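Local structure of type II restriction enzyme SfiI (2EZV) at residues E14-Q19 against S88-L93; Y31-K36 against D242-Q247; L117-E122 against S202-G207. The protein cuts double-stranded DNA as a tetrameric type IIF restriction endonuclease, recognising 5'-GGCCN(5)GGCC-3' and leaving fragments with terminal 5'-phosphates. All blocks are in the same frame, centred on the assembly; numbering follows the deposited sequence.

From the N terminus, helix 10-41 enters two of the three contacts. Its residues 14-19 meet 88-93 in contact 1, closing a loop of 68 residues that brings the turn between strands 80-86 and 93-104 against the helix. Farther along the same helix, residues 31-36 open contact 2, which closes only when 242-247 arrives between strands 234-238 and 249-253. Contacts 1 and 2 therefore cross along the chain. Contact 3, joining 117-122 to 202-207, begins after contact 1 has closed and is nested within the long loop of contact 2. It ties a two-stranded sheet to a three-stranded one near bound DNA, about 32 Å from contact 2, centre to centre.

Contact 1 of 3, residues E14-Q19 against S88-L93; sequences ESVEKQ and SPHGLL
Ser-15 and Gln-19, one turn apart on the helix, reach His-90 through a shared water. This water receives or gives a hydrogen bond at Ser-15 OG and at His-90 NE2, the latter at 2.7 Å, and donates to Gln-19 OE1, also at 2.7 Å. Three polar side-chain atoms, two from the helix and one from the turn, are thus gathered on a single solvent molecule. Ser-15 OG also lies at the edge of the imidazole, in its plane, 3.2 Å from His-90 NE2. A chi1 of 180° swings the Ser-15 hydroxyl away from its own backbone N and out to that edge.

The apolar part centres on Val-16 CG1, which approaches the His-90 ring obliquely, 3.7 Å from His-90 CD2, and touches Leu-93 CD1 at 3.9 Å, the two aliphatic side chains crossing at about a right angle. The amide of Gln-19 lies directly against Ser-88 CB, while its NE2 donates to Pro-87 O.

Internal bonds shape the turn that presents these groups. Residues Ser-88 to Gly-91 form a type I beta turn closed by Gly-91 N bonding to Ser-88 O at 3.1 Å. Ser-88 OG accepts from His-90 N, an ST turn, and donates to Gly-91 O at 2.9 Å, in the carbonyl plane on a lone pair. Pro-89 CG sits over the centre of one face of the imidazole.

Leu-8 touches both His-90 and Leu-93, and Pro-89 of a second subunit packs on Ser-15 and Gln-19. The contact thus sets the N-terminal part of helix 10-41 against the connection of a beta hairpin, strands 80-86 and 93-104, in the mixed six-stranded sheet.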
ATOM      1  N   GLU D  14       7.208  16.572  22.976  1.00 19.51           N
ATOM      2  CA  GLU D  14       5.762  16.500  23.211  1.00 20.11           C
ATOM      3  C   GLU D  14       5.035  16.847  21.915  1.00 21.41           C
ATOM      4  O   GLU D  14       3.978  16.298  21.601  1.00 23.45           O
ATOM      5  CB  GLU D  14       5.329  17.487  24.306  1.00 19.05           C
ATOM      6  CG  GLU D  14       5.951  17.247  25.678  1.00 18.35           C
ATOM      7  CD  GLU D  14       5.036  17.685  26.803  1.00 20.00           C
ATOM      8  OE1 GLU D  14       5.505  18.375  27.736  1.00 22.42           O
ATOM      9  OE2 GLU D  14       3.837  17.327  26.759  1.00 18.85           O
ATOM     10  N   SER D  15       5.622  17.772  21.169  1.00 19.96           N
ATOM     11  CA  SER D  15       5.059  18.215  19.913  1.00 19.45           C
ATOM     12  C   SER D  15       4.905  17.068  18.921  1.00 18.77           C
ATOM     13  O   SER D  15       3.888  16.980  18.229  1.00 19.40           O
ATOM     14  CB  SER D  15       5.941  19.315  19.313  1.00 19.67           C
ATOM     15  OG  SER D  15       5.414  19.770  18.086  1.00 19.66           O
ATOM     16  N   VAL D  16       5.900  16.189  18.844  1.00 17.39           N
ATOM     17  CA  VAL D  16       5.797  15.077  17.909  1.00 17.43           C
ATOM     18  C   VAL D  16       4.770  14.069  18.396  1.00 16.70           C
ATOM     19  O   VAL D  16       4.168  13.352  17.589  1.00 16.99           O
ATOM     20  CB  VAL D  16       7.147  14.333  17.687  1.00 17.42           C
ATOM     21  CG1 VAL D  16       8.308  15.237  18.015  1.00 17.95           C
ATOM     22  CG2 VAL D  16       7.178  13.061  18.473  1.00 15.05           C
ATOM     23  N   GLU D  17       4.574  13.990  19.707  1.00 14.84           N
ATOM     24  CA  GLU D  17       3.585  13.049  20.218  1.00 15.73           C
ATOM     25  C   GLU D  17       2.225  13.630  19.866  1.00 15.10           C
ATOM     26  O   GLU D  17       1.302  12.911  19.486  1.00 13.70           O
ATOM     27  CB  GLU D  17       3.732  12.851  21.733  1.00 13.68           C
ATOM     28  CG  GLU D  17       4.842  11.873  22.102  1.00 15.32           C
ATOM     29  CD  GLU D  17       5.038  11.694  23.607  1.00 19.10           C
ATOM     30  OE1 GLU D  17       5.825  10.807  24.000  1.00 20.73           O
ATOM     31  OE2 GLU D  17       4.421  12.432  24.404  1.00 19.49           O
ATOM     32  N   LYS D  18       2.126  14.948  19.950  1.00 14.36           N
ATOM     33  CA  LYS D  18       0.880  15.628  19.638  1.00 15.43           C
ATOM     34  C   LYS D  18       0.463  15.435  18.181  1.00 14.16           C
ATOM     35  O   LYS D  18      -0.697  15.141  17.911  1.00 11.97           O
ATOM     36  CB  LYS D  18       1.002  17.122  19.942  1.00 16.48           C
ATOM     37  CG  LYS D  18      -0.325  17.856  19.977  1.00 15.14           C
ATOM     38  CD  LYS D  18      -0.083  19.325  20.243  1.00 18.41           C
ATOM     39  CE  LYS D  18      -1.370  20.091  20.449  1.00 17.21           C
ATOM     40  NZ  LYS D  18      -1.111  21.554  20.643  1.00 19.51           N
ATOM     41  N   GLN D  19       1.394  15.590  17.239  1.00 13.83           N
ATOM     42  CA  GLN D  19       1.020  15.413  15.838  1.00 14.44           C
ATOM     43  C   GLN D  19       0.777  13.939  15.525  1.00 12.29           C
ATOM     44  O   GLN D  19       0.016  13.604  14.620  1.00 13.77           O
ATOM     45  CB  GLN D  19       2.062  16.031  14.882  1.00 14.88           C
ATOM     46  CG  GLN D  19       3.374  15.281  14.700  1.00 17.77           C
ATOM     47  CD  GLN D  19       4.274  15.947  13.657  1.00 18.13           C
ATOM     48  OE1 GLN D  19       4.668  17.096  13.813  1.00 20.56           O
ATOM     49  NE2 GLN D  19       4.600  15.220  12.596  1.00 17.57           N
ATOM     50  N   SER D  88       8.530  16.023  10.143  1.00 17.10           N
ATOM     51  CA  SER D  88       8.149  17.125  11.017  1.00 18.12           C
ATOM     52  C   SER D  88       9.168  18.243  10.884  1.00 17.66           C
ATOM     53  O   SER D  88      10.223  18.062  10.302  1.00 17.70           O
ATOM     54  CB  SER D  88       8.093  16.668  12.479  1.00 18.38           C
ATOM     55  OG  SER D  88       9.386  16.636  13.046  1.00 15.17           O
ATOM     56  N   PRO D  89       8.865  19.418  11.433  1.00 19.30           N
ATOM     57  CA  PRO D  89       9.839  20.499  11.308  1.00 20.67           C
ATOM     58  C   PRO D  89      11.057  20.282  12.192  1.00 21.12           C
ATOM     59  O   PRO D  89      12.084  20.924  12.008  1.00 22.19           O
ATOM     60  CB  PRO D  89       9.026  21.734  11.687  1.00 20.80           C
ATOM     61  CG  PRO D  89       8.047  21.188  12.669  1.00 21.09           C
ATOM     62  CD  PRO D  89       7.615  19.894  12.046  1.00 18.99           C
ATOM     63  N   HIS D  90      10.946  19.362  13.145  1.00 21.87           N
ATOM     64  CA  HIS D  90      12.052  19.073  14.045  1.00 21.65           C
ATOM     65  C   HIS D  90      13.057  18.185  13.323  1.00 21.13           C
ATOM     66  O   HIS D  90      14.204  18.036  13.758  1.00 22.21           O
ATOM     67  CB  HIS D  90      11.557  18.332  15.284  1.00 23.75           C
ATOM     68  CG  HIS D  90      10.277  18.866  15.844  1.00 24.55           C
ATOM     69  ND1 HIS D  90      10.137  20.164  16.281  1.00 24.75           N
ATOM     70  CD2 HIS D  90       9.087  18.261  16.072  1.00 24.02           C
ATOM     71  CE1 HIS D  90       8.917  20.337  16.758  1.00 24.69           C
ATOM     72  NE2 HIS D  90       8.261  19.196  16.644  1.00 24.32           N
ATOM     73  N   GLY D  91      12.603  17.589  12.227  1.00 19.44           N
ATOM     74  CA  GLY D  91      13.431  16.694  11.439  1.00 18.29           C
ATOM     75  C   GLY D  91      12.624  15.463  11.050  1.00 17.59           C
ATOM     76  O   GLY D  91      11.505  15.274  11.538  1.00 17.22           O
ATOM     77  N   LEU D  92      13.166  14.641  10.157  1.00 15.12           N
ATOM     78  CA  LEU D  92      12.480  13.420   9.746  1.00 15.81           C
ATOM     79  C   LEU D  92      12.840  12.379  10.808  1.00 17.18           C
ATOM     80  O   LEU D  92      13.893  11.732  10.751  1.00 16.23           O
ATOM     81  CB  LEU D  92      12.964  12.968   8.376  1.00 15.23           C
ATOM     82  CG  LEU D  92      12.334  11.677   7.872  1.00 16.33           C
ATOM     83  CD1 LEU D  92      10.842  11.894   7.630  1.00 12.79           C
ATOM     84  CD2 LEU D  92      13.044  11.246   6.582  1.00 15.76           C
ATOM     85  N   LEU D  93      11.943  12.225  11.773  1.00 16.48           N
ATOM     86  CA  LEU D  93      12.176  11.336  12.890  1.00 16.34           C
ATOM     87  C   LEU D  93      11.802   9.871  12.768  1.00 16.48           C
ATOM     88  O   LEU D  93      10.666   9.522  12.430  1.00 17.87           O
ATOM     89  CB  LEU D  93      11.490  11.907  14.126  1.00 16.75           C
ATOM     90  CG  LEU D  93      11.830  13.364  14.432  1.00 19.08           C
ATOM     91  CD1 LEU D  93      11.076  13.810  15.678  1.00 19.02           C
ATOM     92  CD2 LEU D  93      13.336  13.515  14.620  1.00 18.60           C
TER
HETATM   93  O   HOH W   1       6.068  17.807  16.044  1.00 24.95           O

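Contact 2 of 3, residues Y31-K36 against D242-Q247; sequences YSKEAK and DSEYTQ
A hydroxyl-to-backbone bond and an aromatic face seat the loop between strands 234-238 and 249-253 on helix 10-41, where Ser-32 and Lys-33 meet Thr-246, Tyr-245 and Glu-244. The helix is kinked here, the N atoms of Lys-33 and Glu-34 lacking bonds to the preceding turn. Ser-32 OG accepts from Thr-246 N at 2.8 Å with an N-H...O angle of 157°, and donates to Gln-29 O, about one turn back. The OG lies between the backbone N and the carbonyl carbon of its own residue (chi1 76°), facing the loop, and sits at the edge of the Tyr-245 ring, near its plane.

Lys-33 covers one face of that ring. Its CB is 3.5 Å from the Tyr-245 centroid and 9° off the normal, a nearly centred CH-pi contact, and Lys-33 CD reaches Tyr-245 CE1 at 3.7 Å. The lysine chain is extended as far as CE and runs side by side with Glu-244, the two pointing the same way. Lys-33 CE, not the ammonium, lies nearest the carboxylate, 3.0 Å from Glu-244 OE1. A bend at the last torsion leaves Lys-33 NZ in a long salt bridge of 3.6 Å with Glu-244 OE1. At the backbone, Lys-33 CA makes a CA-H...O contact with Glu-244 O at 3.6 Å. Within the loop, Ser-243 OG accepts from Tyr-245 N in an ST turn.

A short, fairly straight bond to a buried serine, beside a long ion pair at the exposed Glu-244, is consistent with the loop being located chiefly by the Ser-32 hydroxyl and the lysine methylenes on the tyrosine face; charge attraction probably adds less.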
ATOM      1  N   TYR D  31     -13.137   6.899  10.305  1.00 18.73           N
ATOM      2  CA  TYR D  31     -13.494   5.486  10.322  1.00 19.22           C
ATOM      3  C   TYR D  31     -14.599   5.196  11.344  1.00 19.07           C
ATOM      4  O   TYR D  31     -15.022   4.051  11.485  1.00 18.36           O
ATOM      5  CB  TYR D  31     -12.269   4.647  10.676  1.00 18.94           C
ATOM      6  CG  TYR D  31     -12.460   3.162  10.453  1.00 22.60           C
ATOM      7  CD1 TYR D  31     -12.553   2.640   9.160  1.00 21.66           C
ATOM      8  CD2 TYR D  31     -12.562   2.276  11.532  1.00 21.69           C
ATOM      9  CE1 TYR D  31     -12.745   1.276   8.942  1.00 21.43           C
ATOM     10  CE2 TYR D  31     -12.757   0.905  11.320  1.00 21.35           C
ATOM     11  CZ  TYR D  31     -12.848   0.416  10.026  1.00 21.84           C
ATOM     12  OH  TYR D  31     -13.054  -0.928   9.804  1.00 23.76           O
ATOM     13  N   SER D  32     -15.064   6.231  12.045  1.00 19.44           N
ATOM     14  CA  SER D  32     -16.076   6.059  13.091  1.00 20.43           C
ATOM     15  C   SER D  32     -17.413   5.452  12.658  1.00 21.96           C
ATOM     16  O   SER D  32     -18.006   4.679  13.405  1.00 22.58           O
ATOM     17  CB  SER D  32     -16.326   7.388  13.816  1.00 18.62           C
ATOM     18  OG  SER D  32     -17.102   8.270  13.031  1.00 21.82           O
ATOM     19  N   LYS D  33     -17.900   5.794  11.469  1.00 23.22           N
ATOM     20  CA  LYS D  33     -19.170   5.236  11.005  1.00 22.46           C
ATOM     21  C   LYS D  33     -19.067   3.721  10.878  1.00 23.36           C
ATOM     22  O   LYS D  33     -19.912   2.987  11.401  1.00 22.77           O
ATOM     23  CB  LYS D  33     -19.561   5.829   9.652  1.00 22.58           C
ATOM     24  CG  LYS D  33     -20.873   5.282   9.090  1.00 22.81           C
ATOM     25  CD  LYS D  33     -21.208   5.943   7.769  1.00 25.02           C
ATOM     26  CE  LYS D  33     -22.485   5.389   7.168  1.00 28.83           C
ATOM     27  NZ  LYS D  33     -22.377   3.931   6.888  1.00 32.78           N
ATOM     28  N   GLU D  34     -18.028   3.257  10.186  1.00 22.66           N
ATOM     29  CA  GLU D  34     -17.824   1.830   9.996  1.00 21.96           C
ATOM     30  C   GLU D  34     -17.455   1.145  11.303  1.00 22.01           C
ATOM     31  O   GLU D  34     -17.793  -0.023  11.518  1.00 21.50           O
ATOM     32  CB  GLU D  34     -16.740   1.578   8.948  1.00 22.86           C
ATOM     33  CG  GLU D  34     -16.260   0.130   8.903  1.00 24.13           C
ATOM     34  CD  GLU D  34     -15.396  -0.166   7.700  1.00 23.51           C
ATOM     35  OE1 GLU D  34     -14.652  -1.167   7.738  1.00 22.61           O
ATOM     36  OE2 GLU D  34     -15.466   0.600   6.716  1.00 23.88           O
ATOM     37  N   ALA D  35     -16.765   1.872  12.177  1.00 21.07           N
ATOM     38  CA  ALA D  35     -16.367   1.318  13.466  1.00 21.34           C
ATOM     39  C   ALA D  35     -17.597   0.983  14.313  1.00 21.97           C
ATOM     40  O   ALA D  35     -17.687  -0.102  14.894  1.00 20.45           O
ATOM     41  CB  ALA D  35     -15.469   2.305  14.212  1.00 19.80           C
ATOM     42  N   LYS D  36     -18.542   1.917  14.378  1.00 22.87           N
ATOM     43  CA  LYS D  36     -19.758   1.707  15.154  1.00 24.04           C
ATOM     44  C   LYS D  36     -20.481   0.496  14.589  1.00 23.79           C
ATOM     45  O   LYS D  36     -20.907  -0.393  15.327  1.00 24.99           O
ATOM     46  CB  LYS D  36     -20.666   2.934  15.085  1.00 25.47           C
ATOM     47  CG  LYS D  36     -21.871   2.851  15.999  1.00 28.25           C
ATOM     48  CD  LYS D  36     -22.596   4.182  16.080  1.00 32.97           C
ATOM     49  CE  LYS D  36     -23.799   4.110  17.025  1.00 36.49           C
ATOM     50  NZ  LYS D  36     -24.881   3.207  16.511  1.00 38.04           N
ATOM     51  N   ASP D 242     -27.116  12.558  16.214  1.00 38.44           N
ATOM     52  CA  ASP D 242     -27.021  13.586  15.179  1.00 38.50           C
ATOM     53  C   ASP D 242     -26.281  13.125  13.925  1.00 37.28           C
ATOM     54  O   ASP D 242     -26.509  13.654  12.837  1.00 35.22           O
ATOM     55  CB  ASP D 242     -26.333  14.833  15.744  1.00 40.44           C
ATOM     56  CG  ASP D 242     -27.165  15.519  16.817  1.00 45.55           C
ATOM     57  OD1 ASP D 242     -26.679  16.493  17.436  1.00 47.55           O
ATOM     58  OD2 ASP D 242     -28.319  15.086  17.042  1.00 48.42           O
ATOM     59  N   SER D 243     -25.406  12.132  14.076  1.00 36.18           N
ATOM     60  CA  SER D 243     -24.628  11.643  12.946  1.00 35.27           C
ATOM     61  C   SER D 243     -24.142  10.210  13.116  1.00 35.14           C
ATOM     62  O   SER D 243     -23.923   9.751  14.238  1.00 35.48           O
ATOM     63  CB  SER D 243     -23.418  12.556  12.730  1.00 34.16           C
ATOM     64  OG  SER D 243     -22.634  12.110  11.643  1.00 34.15           O
ATOM     65  N   GLU D 244     -23.957   9.515  11.995  1.00 34.96           N
ATOM     66  CA  GLU D 244     -23.478   8.134  12.016  1.00 33.97           C
ATOM     67  C   GLU D 244     -22.015   8.106  12.440  1.00 31.80           C
ATOM     68  O   GLU D 244     -21.523   7.097  12.945  1.00 31.77           O
ATOM     69  CB  GLU D 244     -23.583   7.491  10.635  1.00 37.71           C
ATOM     70  CG  GLU D 244     -24.937   7.562   9.968  1.00 41.72           C
ATOM     71  CD  GLU D 244     -24.942   6.795   8.657  1.00 46.07           C
ATOM     72  OE1 GLU D 244     -25.079   5.550   8.709  1.00 47.47           O
ATOM     73  OE2 GLU D 244     -24.784   7.427   7.581  1.00 45.95           O
ATOM     74  N   TYR D 245     -21.309   9.207  12.200  1.00 27.69           N
ATOM     75  CA  TYR D 245     -19.911   9.293  12.584  1.00 25.07           C
ATOM     76  C   TYR D 245     -19.878   9.946  13.945  1.00 23.39           C
ATOM     77  O   TYR D 245     -20.875  10.506  14.390  1.00 23.00           O
ATOM     78  CB  TYR D 245     -19.110  10.176  11.626  1.00 23.33           C
ATOM     79  CG  TYR D 245     -18.990   9.666  10.216  1.00 22.67           C
ATOM     80  CD1 TYR D 245     -20.043   9.796   9.309  1.00 21.73           C
ATOM     81  CD2 TYR D 245     -17.806   9.081   9.773  1.00 22.07           C
ATOM     82  CE1 TYR D 245     -19.913   9.356   7.989  1.00 22.42           C
ATOM     83  CE2 TYR D 245     -17.666   8.637   8.463  1.00 22.80           C
ATOM     84  CZ  TYR D 245     -18.720   8.777   7.575  1.00 21.69           C
ATOM     85  OH  TYR D 245     -18.573   8.322   6.281  1.00 22.73           O
ATOM     86  N   THR D 246     -18.729   9.878  14.599  1.00 21.14           N
ATOM     87  CA  THR D 246     -18.580  10.505  15.898  1.00 21.18           C
ATOM     88  C   THR D 246     -18.486  12.027  15.707  1.00 21.25           C
ATOM     89  O   THR D 246     -18.312  12.510  14.591  1.00 20.44           O
ATOM     90  CB  THR D 246     -17.297  10.017  16.598  1.00 21.22           C
ATOM     91  OG1 THR D 246     -16.209  10.052  15.667  1.00 17.83           O
ATOM     92  CG2 THR D 246     -17.476   8.598  17.135  1.00 18.18           C
ATOM     93  N   GLN D 247     -18.614  12.772  16.799  1.00 21.95           N
ATOM     94  CA  GLN D 247     -18.507  14.223  16.743  1.00 23.19           C
ATOM     95  C   GLN D 247     -17.020  14.556  16.617  1.00 22.38           C
ATOM     96  O   GLN D 247     -16.226  14.265  17.516  1.00 21.06           O
ATOM     97  CB  GLN D 247     -19.088  14.859  18.014  1.00 25.28           C
ATOM     98  CG  GLN D 247     -20.578  14.626  18.195  1.00 30.22           C
ATOM     99  CD  GLN D 247     -21.430  15.368  17.170  1.00 34.62           C
ATOM    100  OE1 GLN D 247     -22.570  14.979  16.894  1.00 37.71           O
ATOM    101  NE2 GLN D 247     -20.886  16.449  16.615  1.00 35.99           N
TER

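Contact 3 of 3, residues L117-E122 against S202-G207; sequences LPMDAE and SFFGAG. With nucleotides of chain B.
Ala-121 CB rests over one face of the Phe-204 ring, 3.6 Å from its centroid and 24° off the normal, a CH-pi contact displaced toward the rim. The CZ end of the ring is also approached obliquely by Leu-117 CD2, though the placing of that methyl is doubtful. Met-119 CG lies 4.4 Å from Phe-204 CZ, at the ring edge and near its plane. Phe-203 CE2 lies against the opposite face, so the phenyl is held between its neighbour in sequence and the alanine methyl. Phe-204 CG stands anti to its carbonyl carbon (chi1 -68°), directing the ring at the 117-122 segment.

Here two small antiparallel sheets pack together: strand 121-124, paired with 131-134, faces strand 204-206, an outer strand of the sheet that also holds 219-221 and 110-112. Ile-219 touches both Ala-121 and Phe-204, and Val-221 lies on both phenylalanines. At the start of the second segment, Phe-204 N bonds weakly to Ser-202 OG. Farther along, Ala-206 N donates to OP2 of DG5 of chain B at 2.9 Å, with an N-H...O angle of 165°, a backbone grip on the DNA phosphate two residues beyond the buried ring.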
ATOM      1  N   LEU D 117       3.443   0.353  29.982  1.00 31.95           N
ATOM      2  CA  LEU D 117       3.787   1.570  30.718  1.00 32.61           C
ATOM      3  C   LEU D 117       5.017   2.243  30.084  1.00 33.05           C
ATOM      4  O   LEU D 117       6.110   1.679  30.072  1.00 32.28           O
ATOM      5  CB  LEU D 117       4.086   1.226  32.184  1.00 33.96           C
ATOM      6  CG  LEU D 117       3.715   2.232  33.287  1.00 35.76           C
ATOM      7  CD1 LEU D 117       4.606   1.989  34.504  1.00 34.48           C
ATOM      8  CD2 LEU D 117       3.895   3.660  32.804  1.00 35.55           C
ATOM      9  N   PRO D 118       4.845   3.470  29.555  1.00 32.99           N
ATOM     10  CA  PRO D 118       5.891   4.269  28.901  1.00 33.42           C
ATOM     11  C   PRO D 118       6.992   4.843  29.803  1.00 33.36           C
ATOM     12  O   PRO D 118       8.143   4.959  29.377  1.00 32.80           O
ATOM     13  CB  PRO D 118       5.096   5.381  28.209  1.00 33.81           C
ATOM     14  CG  PRO D 118       3.720   4.784  28.040  1.00 33.36           C
ATOM     15  CD  PRO D 118       3.527   4.091  29.356  1.00 32.29           C
ATOM     16  N   MET D 119       6.638   5.223  31.027  1.00 33.16           N
ATOM     17  CA  MET D 119       7.617   5.781  31.963  1.00 34.59           C
ATOM     18  C   MET D 119       7.450   5.210  33.369  1.00 34.24           C
ATOM     19  O   MET D 119       6.375   4.726  33.716  1.00 34.20           O
ATOM     20  CB  MET D 119       7.481   7.304  32.029  1.00 34.48           C
ATOM     21  CG  MET D 119       6.104   7.771  32.453  1.00 35.06           C
ATOM     22  SD  MET D 119       6.075   9.523  32.826  1.00 38.26           S
ATOM     23  CE  MET D 119       6.255  10.231  31.172  1.00 37.15           C
ATOM     24  N   ASP D 120       8.510   5.271  34.176  1.00 33.87           N
ATOM     25  CA  ASP D 120       8.440   4.771  35.549  1.00 33.46           C
ATOM     26  C   ASP D 120       7.305   5.486  36.275  1.00 33.78           C
ATOM     27  O   ASP D 120       7.163   6.706  36.170  1.00 32.91           O
ATOM     28  CB  ASP D 120       9.748   5.029  36.301  1.00 32.08           C
ATOM     29  CG  ASP D 120      10.945   4.396  35.628  1.00 30.94           C
ATOM     30  OD1 ASP D 120      10.785   3.350  34.966  1.00 30.72           O
ATOM     31  OD2 ASP D 120      12.056   4.942  35.775  1.00 33.31           O
ATOM     32  N   ALA D 121       6.505   4.729  37.017  1.00 34.23           N
ATOM     33  CA  ALA D 121       5.373   5.305  37.730  1.00 35.65           C
ATOM     34  C   ALA D 121       5.537   5.282  39.241  1.00 36.95           C
ATOM     35  O   ALA D 121       6.332   4.519  39.783  1.00 37.12           O
ATOM     36  CB  ALA D 121       4.099   4.573  37.340  1.00 35.50           C
ATOM     37  N   GLU D 122       4.766   6.130  39.909  1.00 39.38           N
ATOM     38  CA  GLU D 122       4.783   6.246  41.363  1.00 41.85           C
ATOM     39  C   GLU D 122       3.608   7.120  41.795  1.00 42.84           C
ATOM     40  O   GLU D 122       3.397   8.209  41.257  1.00 43.16           O
ATOM     41  CB  GLU D 122       6.103   6.866  41.831  1.00 42.41           C
ATOM     42  CG  GLU D 122       6.353   8.271  41.307  1.00 43.95           C
ATOM     43  CD  GLU D 122       7.825   8.645  41.315  1.00 45.66           C
ATOM     44  OE1 GLU D 122       8.612   7.976  40.604  1.00 46.25           O
ATOM     45  OE2 GLU D 122       8.195   9.606  42.028  1.00 45.68           O
ATOM     46  N   SER D 202       0.710  12.973  39.696  1.00 37.29           N
ATOM     47  CA  SER D 202       0.623  11.984  38.625  1.00 36.71           C
ATOM     48  C   SER D 202      -0.822  11.686  38.224  1.00 36.30           C
ATOM     49  O   SER D 202      -1.769  12.111  38.895  1.00 35.89           O
ATOM     50  CB  SER D 202       1.257  10.671  39.067  1.00 36.87           C
ATOM     51  OG  SER D 202       0.348   9.957  39.891  1.00 36.35           O
ATOM     52  N   PHE D 203      -0.980  10.944  37.127  1.00 34.46           N
ATOM     53  CA  PHE D 203      -2.302  10.552  36.659  1.00 33.94           C
ATOM     54  C   PHE D 203      -2.469   9.043  36.796  1.00 33.56           C
ATOM     55  O   PHE D 203      -3.409   8.461  36.262  1.00 35.04           O
ATOM     56  CB  PHE D 203      -2.537  10.993  35.203  1.00 32.09           C
ATOM     57  CG  PHE D 203      -1.377  10.727  34.285  1.00 31.33           C
ATOM     58  CD1 PHE D 203      -0.706  11.780  33.677  1.00 30.48           C
ATOM     59  CD2 PHE D 203      -0.955   9.428  34.023  1.00 30.83           C
ATOM     60  CE1 PHE D 203       0.366  11.545  32.822  1.00 30.14           C
ATOM     61  CE2 PHE D 203       0.117   9.185  33.169  1.00 30.43           C
ATOM     62  CZ  PHE D 203       0.777  10.246  32.568  1.00 29.34           C
ATOM     63  N   PHE D 204      -1.550   8.418  37.525  1.00 34.10           N
ATOM     64  CA  PHE D 204      -1.587   6.977  37.752  1.00 35.13           C
ATOM     65  C   PHE D 204      -2.509   6.616  38.913  1.00 36.57           C
ATOM     66  O   PHE D 204      -2.888   7.479  39.708  1.00 36.89           O
ATOM     67  CB  PHE D 204      -0.176   6.460  38.026  1.00 34.68           C
ATOM     68  CG  PHE D 204       0.732   6.539  36.835  1.00 36.64           C
ATOM     69  CD1 PHE D 204       1.951   7.205  36.916  1.00 36.78           C
ATOM     70  CD2 PHE D 204       0.366   5.950  35.627  1.00 36.04           C
ATOM     71  CE1 PHE D 204       2.794   7.283  35.810  1.00 37.84           C
ATOM     72  CE2 PHE D 204       1.197   6.020  34.519  1.00 37.25           C
ATOM     73  CZ  PHE D 204       2.415   6.687  34.606  1.00 37.88           C
ATOM     74  N   GLY D 205      -2.876   5.341  39.002  1.00 37.50           N
ATOM     75  CA  GLY D 205      -3.758   4.891  40.069  1.00 38.50           C
ATOM     76  C   GLY D 205      -3.542   3.434  40.449  1.00 38.61           C
ATOM     77  O   GLY D 205      -2.657   2.766  39.908  1.00 38.37           O
ATOM     78  N   ALA D 206      -4.346   2.932  41.381  1.00 37.48           N
ATOM     79  CA  ALA D 206      -4.220   1.547  41.815  1.00 37.37           C
ATOM     80  C   ALA D 206      -4.547   0.589  40.671  1.00 37.05           C
ATOM     81  O   ALA D 206      -5.547   0.764  39.966  1.00 35.73           O
ATOM     82  CB  ALA D 206      -5.143   1.285  43.001  1.00 36.93           C
ATOM     83  N   GLY D 207      -3.699  -0.421  40.497  1.00 36.48           N
ATOM     84  CA  GLY D 207      -3.900  -1.405  39.445  1.00 37.24           C
ATOM     85  C   GLY D 207      -5.195  -2.190  39.571  1.00 36.98           C
ATOM     86  O   GLY D 207      -5.822  -2.210  40.627  1.00 36.52           O
TER
ATOM     87  P    DG B   5      -6.776   4.683  44.194  1.00 52.96           P
ATOM     88  OP1  DG B   5      -5.694   5.398  44.911  1.00 54.85           O
ATOM     89  OP2  DG B   5      -6.540   4.199  42.814  1.00 54.54           O
ATOM     90  O5'  DG B   5      -7.199   3.436  45.086  1.00 54.51           O
ATOM     91  C5'  DG B   5      -8.412   2.759  44.809  1.00 54.40           C
ATOM     92  C4'  DG B   5      -8.627   1.601  45.755  1.00 54.43           C
ATOM     93  O4'  DG B   5      -9.920   1.055  45.423  1.00 54.16           O
ATOM     94  C3'  DG B   5      -7.650   0.430  45.639  1.00 54.34           C
ATOM     95  O3'  DG B   5      -7.635  -0.287  46.899  1.00 54.45           O
ATOM     96  C2'  DG B   5      -8.274  -0.387  44.520  1.00 53.84           C
ATOM     97  C1'  DG B   5      -9.772  -0.175  44.732  1.00 54.00           C
ATOM     98  N9   DG B   5     -10.570  -0.072  43.515  1.00 53.73           N
ATOM     99  C8   DG B   5     -10.259   0.607  42.360  1.00 53.04           C
ATOM    100  N7   DG B   5     -11.203   0.544  41.460  1.00 52.58           N
ATOM    101  C5   DG B   5     -12.190  -0.230  42.052  1.00 53.80           C
ATOM    102  C6   DG B   5     -13.462  -0.645  41.563  1.00 54.54           C
ATOM    103  O6   DG B   5     -13.989  -0.402  40.467  1.00 52.74           O
ATOM    104  N1   DG B   5     -14.138  -1.423  42.499  1.00 56.01           N
ATOM    105  C2   DG B   5     -13.657  -1.759  43.745  1.00 56.48           C
ATOM    106  N2   DG B   5     -14.453  -2.521  44.511  1.00 57.13           N
ATOM    107  N3   DG B   5     -12.481  -1.378  44.208  1.00 55.01           N
ATOM    108  C4   DG B   5     -11.807  -0.623  43.318  1.00 54.22           C
TER